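Local coordinates for D-aminoacyl-tRNA deacylase (Archaeoglobus fulgidus, PDB 1YQE), which probably hydrolyses D-aminoacyl-tRNA to free tRNA and the D-amino acid, and so counteracts the toxicity of wrongly charged tRNA, at residues V8-S11 against G17-I20; F38-S43 against Y47-K52; D59-K64 against I74-R79. All blocks are in the same frame, centred on the assembly; numbering follows the deposited sequence.

Overall arrangement
The three contacts follow one another along the chain without nesting or crossing. Contact 1 closes the short loop between strand 6-11 and helix 15-24, folding the helix back on its own strand. Contact 2 closes the hairpin of strands 38-42 and 47-51, and strand 47-51 then pairs with strand 6-11. Contact 3 closes the loop from helix 61-65 to strand 73-81, which lies along the other edge of strand 6-11. All three therefore meet in one mixed sheet, with strand 6-11 between the partners from contacts 2 and 3. Helix 15-24 packs on one face and helix 61-65 on the other, where Phe38 of contact 2 touches Ile61 and Lys64.

Contact 1. Residues V8-S11 against G17-I20; sequences VVCS and GQNI
Gln18 reaches from helix 15-24 to the end of strand 6-11, where its NE2 gives a hydrogen bond of 2.9 Å to Ser11 O. The bond is fairly straight, 156° at the hydrogen, and the acceptor lies close to the plane of the Gln18 amide. Relative to the Ser11 carbonyl, however, the donor stands well above the plane, 48° out of it. The side chain gets there by folding: CG lies beside the backbone N, and a bend at chi2 (-58°) turns the amide back toward the strand. Glutamine suits the place because one NH2 can serve two acceptors, Ser11 O and Glu50 OE1 of the neighbouring hairpin, while Gln18 OE1 is hydrogen-bonded to Lys21 NZ.

Cys10 packs beside the amide nitrogen: its SG, held between its own backbone N and carbonyl carbon, is 3.9 Å from Gln18 NE2, while Cys10 CB lies 3.9 Å from Gly17 O. A small, weakly polar side chain fits between helix and strand here. Gly17 allows the close approach, with its CA 5.1 Å from Cys10 CA; a side chain at that point would start tightly against Cys10 CB. The N-H of Gly17 is bonded to Asp14 OD1, which helps to fix the first turn of the helix.

Ser11 points its hydroxyl to Glu53 O, and its side chain is about 8 Å from the bound pyrophosphate. The whole is a beta-alpha unit, in which strand 6-11 runs through a short loop into helix 15-24, packed back on the sheet.

Contact 2. Residues F38-S43 against Y47-K52; sequences FKLYLS and YIAETK
Tyr41 and Glu50 stand on one face of the hairpin and meet diagonally. The phenol OH gives a 2.8 Å hydrogen bond to Glu50 OE2, almost in line with the CD-OE2 bond, with ring and carboxylate planes 41° apart. Glu50 reaches the hydroxyl because its CG is turned away from the backbone N (chi1 -153°) and the chain beyond is extended. Lys39 runs alongside Glu50, CB to CB 3.8 Å, but carries its ammonium on to a salt bridge with Glu32. On the same face Ile48 packs its CB 3.9 Å from Tyr41 CB.

On the other face Leu40 CD2 touches Ala49 CB at 3.7 Å, a small residue opposite a branched one, and Phe38 lies beside Thr51. Toward the turn, Leu42 CD2 makes a CH-pi contact over one face of the Tyr47 ring, 3.9 Å from its centroid. Paired backbone bonds at Lys39/Glu50 and Tyr41/Ile48 set this antiparallel register.

A phenylalanine in place of Tyr41 would keep the ring but would probably leave Glu50 OE2 without its hydroxyl mate on the hairpin. With Gln18 NE2 and Lys21 NZ both on Glu50 OE1, the buried carboxylate is likely to stay ionised and to tie the hairpin to helix 15-24.

Contact 3. Residues D59-K64 against I74-R79; sequences DHIDEK and ILFASR. With POP (pyrophosphate 2-), chain B.
Ile74 meets Asp62 across the contact, and its side chain leads from strand 73-81 across to helix 61-65. From CB, which points toward the helix, one branch is short: CG2 sits 3.6 Å above the plane of the Phe76 ring, over its centre, and also packs against Val9. The other branch extends through CG1, beside the backbone N, and with chi2 near 174° runs straight out to CD1, which touches Asp62 CB at 3.8 Å. A long, branched isoleucine can thus cover a ring and still reach the helix. Asp62 meets it with CB, while its OD1 accepts hydrogen bonds from the backbone N of Ser149 and Lys150.

This packing belongs to a beta-alpha-beta crossover, in which helix 61-65 carries the chain from strand 47-51 past strand 6-11 to the parallel strand 73-81. Ile61 adds its CG2 at the edge of the Phe76 ring, 4.2 Å from CE2, and Phe154 stacks with that ring.

Farther along the strand, Arg79 stretches from CG to NE into the pyrophosphate pocket. There NH1 gives a 2.9 Å hydrogen bond to pyrophosphate O1, which lies in the guanidinium plane, while Trp164 makes a cation-pi contact with the same group.

Contact 1. Residues V8-S11 against G17-I20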
# COMPACT_ATOMS: atom_id res chain seq x y z
N VAL A 8 9.10 -8.66 3.78
CA VAL A 8 8.06 -8.98 2.80
C VAL A 8 7.25 -10.12 3.42
O VAL A 8 7.82 -11.12 3.87
CB VAL A 8 8.68 -9.44 1.47
CG1 VAL A 8 7.57 -9.86 0.49
CG2 VAL A 8 9.51 -8.32 0.88
N VAL A 9 5.94 -9.97 3.46
CA VAL A 9 5.06 -10.97 4.05
C VAL A 9 4.08 -11.53 3.02
O VAL A 9 3.45 -10.77 2.29
CB VAL A 9 4.23 -10.36 5.20
CG1 VAL A 9 3.21 -11.37 5.71
CG2 VAL A 9 5.15 -9.92 6.33
N CYS A 10 3.95 -12.85 2.99
CA CYS A 10 3.03 -13.51 2.06
C CYS A 10 2.27 -14.64 2.75
O CYS A 10 2.64 -15.08 3.85
CB CYS A 10 3.78 -14.06 0.84
SG CYS A 10 5.00 -15.34 1.19
N SER A 11 1.21 -15.11 2.10
CA SER A 11 0.39 -16.19 2.63
C SER A 11 0.74 -17.50 1.94
O SER A 11 0.91 -17.55 0.72
CB SER A 11 -1.09 -15.87 2.41
OG SER A 11 -1.92 -16.86 2.97
N GLY A 17 1.17 -14.45 -4.00
CA GLY A 17 2.17 -14.23 -2.96
C GLY A 17 3.32 -15.21 -3.06
O GLY A 17 4.48 -14.83 -2.88
N GLN A 18 3.01 -16.47 -3.33
CA GLN A 18 4.03 -17.51 -3.45
C GLN A 18 4.96 -17.29 -4.63
O GLN A 18 6.17 -17.48 -4.51
CB GLN A 18 3.37 -18.89 -3.56
CG GLN A 18 2.74 -19.37 -2.26
CD GLN A 18 3.74 -19.44 -1.13
OE1 GLN A 18 4.75 -20.13 -1.23
NE2 GLN A 18 3.48 -18.71 -0.06
N ASN A 19 4.41 -16.91 -5.78
CA ASN A 19 5.26 -16.68 -6.95
C ASN A 19 6.16 -15.48 -6.73
O ASN A 19 7.30 -15.46 -7.18
CB ASN A 19 4.41 -16.49 -8.21
CG ASN A 19 3.79 -17.79 -8.70
OD1 ASN A 19 4.40 -18.85 -8.63
ND2 ASN A 19 2.56 -17.70 -9.20
N ILE A 20 5.63 -14.46 -6.04
CA ILE A 20 6.42 -13.27 -5.75
C ILE A 20 7.55 -13.71 -4.84
O ILE A 20 8.71 -13.34 -5.03
CB ILE A 20 5.56 -12.18 -5.04
CG1 ILE A 20 4.52 -11.62 -6.02
CG2 ILE A 20 6.47 -11.06 -4.51
CD1 ILE A 20 3.50 -10.69 -5.40

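Contact 2. Residues F38-S43 against Y47-K52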
# COMPACT_ATOMS: atom_id res chain seq x y z
N PHE A 38 5.33 -19.24 11.78
CA PHE A 38 5.86 -18.75 10.51
C PHE A 38 7.06 -19.49 9.93
O PHE A 38 7.74 -20.27 10.59
CB PHE A 38 6.25 -17.27 10.63
CG PHE A 38 5.23 -16.42 11.32
CD1 PHE A 38 5.32 -16.18 12.68
CD2 PHE A 38 4.18 -15.86 10.60
CE1 PHE A 38 4.37 -15.38 13.33
CE2 PHE A 38 3.23 -15.06 11.23
CZ PHE A 38 3.33 -14.82 12.60
N LYS A 39 7.30 -19.19 8.65
CA LYS A 39 8.43 -19.73 7.91
C LYS A 39 9.19 -18.46 7.54
O LYS A 39 8.72 -17.66 6.73
CB LYS A 39 7.97 -20.45 6.64
CG LYS A 39 7.12 -21.68 6.90
CD LYS A 39 6.61 -22.30 5.60
CE LYS A 39 7.74 -22.83 4.75
NZ LYS A 39 8.51 -23.89 5.46
N LEU A 40 10.35 -18.26 8.16
CA LEU A 40 11.14 -17.06 7.90
C LEU A 40 12.32 -17.35 6.98
O LEU A 40 12.95 -18.39 7.08
CB LEU A 40 11.67 -16.48 9.21
CG LEU A 40 10.67 -16.24 10.34
CD1 LEU A 40 11.43 -15.72 11.56
CD2 LEU A 40 9.60 -15.24 9.91
N TYR A 41 12.59 -16.41 6.08
CA TYR A 41 13.72 -16.53 5.16
C TYR A 41 14.59 -15.32 5.44
O TYR A 41 14.15 -14.18 5.27
CB TYR A 41 13.23 -16.53 3.71
CG TYR A 41 12.24 -17.63 3.39
CD1 TYR A 41 10.89 -17.50 3.73
CD2 TYR A 41 12.65 -18.81 2.78
CE1 TYR A 41 9.98 -18.52 3.47
CE2 TYR A 41 11.75 -19.84 2.51
CZ TYR A 41 10.41 -19.69 2.86
OH TYR A 41 9.51 -20.69 2.60
N LEU A 42 15.82 -15.57 5.88
CA LEU A 42 16.73 -14.49 6.22
C LEU A 42 17.91 -14.31 5.28
O LEU A 42 18.42 -15.27 4.70
CB LEU A 42 17.26 -14.72 7.64
CG LEU A 42 16.22 -15.04 8.71
CD1 LEU A 42 16.91 -15.51 9.98
CD2 LEU A 42 15.36 -13.82 8.96
N SER A 43 18.35 -13.07 5.16
CA SER A 43 19.48 -12.69 4.33
C SER A 43 19.96 -11.36 4.88
O SER A 43 19.33 -10.79 5.78
CB SER A 43 19.06 -12.54 2.87
OG SER A 43 18.23 -11.41 2.68
N TYR A 47 14.18 -9.37 4.51
CA TYR A 47 13.55 -10.55 5.10
C TYR A 47 12.27 -10.94 4.38
O TYR A 47 11.66 -10.11 3.70
CB TYR A 47 13.19 -10.27 6.56
CG TYR A 47 14.36 -10.08 7.50
CD1 TYR A 47 14.21 -9.35 8.68
CD2 TYR A 47 15.60 -10.66 7.24
CE1 TYR A 47 15.26 -9.21 9.58
CE2 TYR A 47 16.66 -10.53 8.14
CZ TYR A 47 16.47 -9.81 9.31
OH TYR A 47 17.51 -9.68 10.21
N ILE A 48 11.87 -12.20 4.54
CA ILE A 48 10.64 -12.71 3.96
C ILE A 48 9.98 -13.58 5.02
O ILE A 48 10.66 -14.36 5.70
CB ILE A 48 10.88 -13.59 2.71
CG1 ILE A 48 11.56 -12.79 1.60
CG2 ILE A 48 9.54 -14.14 2.21
CD1 ILE A 48 11.88 -13.61 0.35
N ALA A 49 8.68 -13.44 5.19
CA ALA A 49 7.97 -14.24 6.18
C ALA A 49 6.73 -14.84 5.55
O ALA A 49 5.97 -14.16 4.85
CB ALA A 49 7.58 -13.38 7.38
N GLU A 50 6.53 -16.13 5.81
CA GLU A 50 5.39 -16.85 5.27
C GLU A 50 4.48 -17.22 6.44
O GLU A 50 4.96 -17.67 7.49
CB GLU A 50 5.87 -18.10 4.55
CG GLU A 50 4.97 -18.59 3.44
CD GLU A 50 5.69 -19.50 2.47
OE1 GLU A 50 5.05 -19.95 1.49
OE2 GLU A 50 6.89 -19.77 2.67
N THR A 51 3.19 -17.01 6.28
CA THR A 51 2.22 -17.32 7.32
C THR A 51 1.06 -18.09 6.69
O THR A 51 0.79 -17.95 5.50
CB THR A 51 1.67 -16.04 7.98
OG1 THR A 51 0.74 -16.39 9.01
CG2 THR A 51 0.95 -15.17 6.94
N LYS A 52 0.38 -18.90 7.49
CA LYS A 52 -0.76 -19.67 7.00
C LYS A 52 -2.04 -18.86 7.13
O LYS A 52 -3.10 -19.27 6.67
CB LYS A 52 -0.89 -21.00 7.76
CG LYS A 52 0.21 -22.01 7.42
CD LYS A 52 -0.10 -23.40 7.95
CE LYS A 52 0.02 -23.48 9.46
NZ LYS A 52 1.43 -23.27 9.91

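Contact 3. Residues D59-K64 against I74-R79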
# COMPACT_ATOMS: atom_id res chain seq x y z
N ASP A 59 -4.54 -9.24 11.62
CA ASP A 59 -4.38 -8.15 12.59
C ASP A 59 -3.27 -8.51 13.58
O ASP A 59 -3.17 -9.65 14.02
CB ASP A 59 -5.69 -7.92 13.36
CG ASP A 59 -6.68 -7.02 12.61
OD1 ASP A 59 -7.88 -7.03 12.97
OD2 ASP A 59 -6.26 -6.29 11.69
N HIS A 60 -2.44 -7.52 13.92
CA HIS A 60 -1.34 -7.71 14.87
C HIS A 60 -0.24 -8.66 14.42
O HIS A 60 0.60 -9.06 15.23
CB HIS A 60 -1.89 -8.18 16.22
CG HIS A 60 -2.82 -7.20 16.87
ND1 HIS A 60 -2.42 -5.95 17.28
CD2 HIS A 60 -4.15 -7.28 17.14
CE1 HIS A 60 -3.45 -5.30 17.78
NE2 HIS A 60 -4.51 -6.08 17.70
N ILE A 61 -0.21 -9.01 13.14
CA ILE A 61 0.81 -9.93 12.68
C ILE A 61 2.21 -9.32 12.77
O ILE A 61 3.20 -10.05 12.86
CB ILE A 61 0.55 -10.40 11.23
CG1 ILE A 61 1.42 -11.61 10.92
CG2 ILE A 61 0.81 -9.26 10.25
CD1 ILE A 61 1.15 -12.24 9.57
N ASP A 62 2.30 -7.99 12.76
CA ASP A 62 3.60 -7.34 12.86
C ASP A 62 4.18 -7.57 14.26
O ASP A 62 5.39 -7.78 14.40
CB ASP A 62 3.49 -5.83 12.59
CG ASP A 62 2.44 -5.14 13.43
OD1 ASP A 62 2.56 -3.92 13.65
OD2 ASP A 62 1.47 -5.82 13.86
N GLU A 63 3.32 -7.54 15.27
CA GLU A 63 3.76 -7.76 16.65
C GLU A 63 4.24 -9.20 16.81
O GLU A 63 5.23 -9.45 17.50
CB GLU A 63 2.61 -7.51 17.64
CG GLU A 63 1.97 -6.14 17.56
CD GLU A 63 0.88 -5.94 18.60
OE1 GLU A 63 0.05 -6.86 18.78
OE2 GLU A 63 0.84 -4.86 19.22
N LYS A 64 3.52 -10.13 16.19
CA LYS A 64 3.86 -11.54 16.25
C LYS A 64 5.22 -11.83 15.61
O LYS A 64 6.05 -12.55 16.17
CB LYS A 64 2.78 -12.37 15.55
CG LYS A 64 1.41 -12.23 16.17
CD LYS A 64 0.36 -13.00 15.39
CE LYS A 64 -1.01 -12.85 16.04
NZ LYS A 64 -2.06 -13.61 15.32
N ILE A 74 6.71 -3.43 6.56
CA ILE A 74 6.24 -4.64 5.91
C ILE A 74 5.69 -4.35 4.52
O ILE A 74 4.97 -3.38 4.31
CB ILE A 74 5.09 -5.31 6.71
CG1 ILE A 74 5.60 -5.76 8.08
CG2 ILE A 74 4.54 -6.50 5.94
CD1 ILE A 74 4.49 -6.30 8.99
N LEU A 75 6.06 -5.20 3.57
CA LEU A 75 5.55 -5.12 2.22
C LEU A 75 4.75 -6.42 2.06
O LEU A 75 5.33 -7.49 1.90
CB LEU A 75 6.67 -5.06 1.18
CG LEU A 75 7.48 -3.76 1.10
CD1 LEU A 75 8.66 -3.82 2.06
CD2 LEU A 75 8.00 -3.58 -0.32
N PHE A 76 3.43 -6.32 2.15
CA PHE A 76 2.58 -7.50 1.99
C PHE A 76 2.49 -7.82 0.51
O PHE A 76 2.15 -6.95 -0.29
CB PHE A 76 1.17 -7.24 2.51
CG PHE A 76 1.09 -7.09 4.00
CD1 PHE A 76 0.91 -5.84 4.57
CD2 PHE A 76 1.16 -8.21 4.83
CE1 PHE A 76 0.81 -5.70 5.96
CE2 PHE A 76 1.06 -8.07 6.22
CZ PHE A 76 0.88 -6.82 6.78
N ALA A 77 2.79 -9.06 0.15
CA ALA A 77 2.74 -9.51 -1.24
C ALA A 77 1.51 -10.40 -1.33
O ALA A 77 1.43 -11.42 -0.65
CB ALA A 77 3.99 -10.29 -1.59
N SER A 78 0.55 -10.02 -2.16
CA SER A 78 -0.68 -10.79 -2.26
C SER A 78 -1.36 -10.65 -3.61
O SER A 78 -1.00 -9.83 -4.44
CB SER A 78 -1.64 -10.35 -1.16
OG SER A 78 -2.98 -10.73 -1.46
N ARG A 79 -2.37 -11.48 -3.82
CA ARG A 79 -3.14 -11.43 -5.05
C ARG A 79 -4.23 -10.38 -4.83
O ARG A 79 -4.50 -9.98 -3.70
CB ARG A 79 -3.78 -12.78 -5.32
CG ARG A 79 -4.70 -13.26 -4.21
CD ARG A 79 -5.32 -14.60 -4.54
NE ARG A 79 -5.98 -15.20 -3.38
CZ ARG A 79 -7.07 -14.71 -2.80
NH1 ARG A 79 -7.64 -13.61 -3.27
NH2 ARG A 79 -7.59 -15.32 -1.75
P1 POP B . -8.69 -11.21 -1.09
O1 POP B . -9.61 -11.87 -2.10
O2 POP B . -7.62 -12.23 -0.68
O3 POP B . -9.45 -10.80 0.16
O POP B . -7.87 -9.93 -1.75
P2 POP B . -8.55 -8.44 -2.07
O4 POP B . -10.03 -8.39 -1.80
O5 POP B . -8.29 -8.08 -3.50
O6 POP B . -7.70 -7.45 -1.13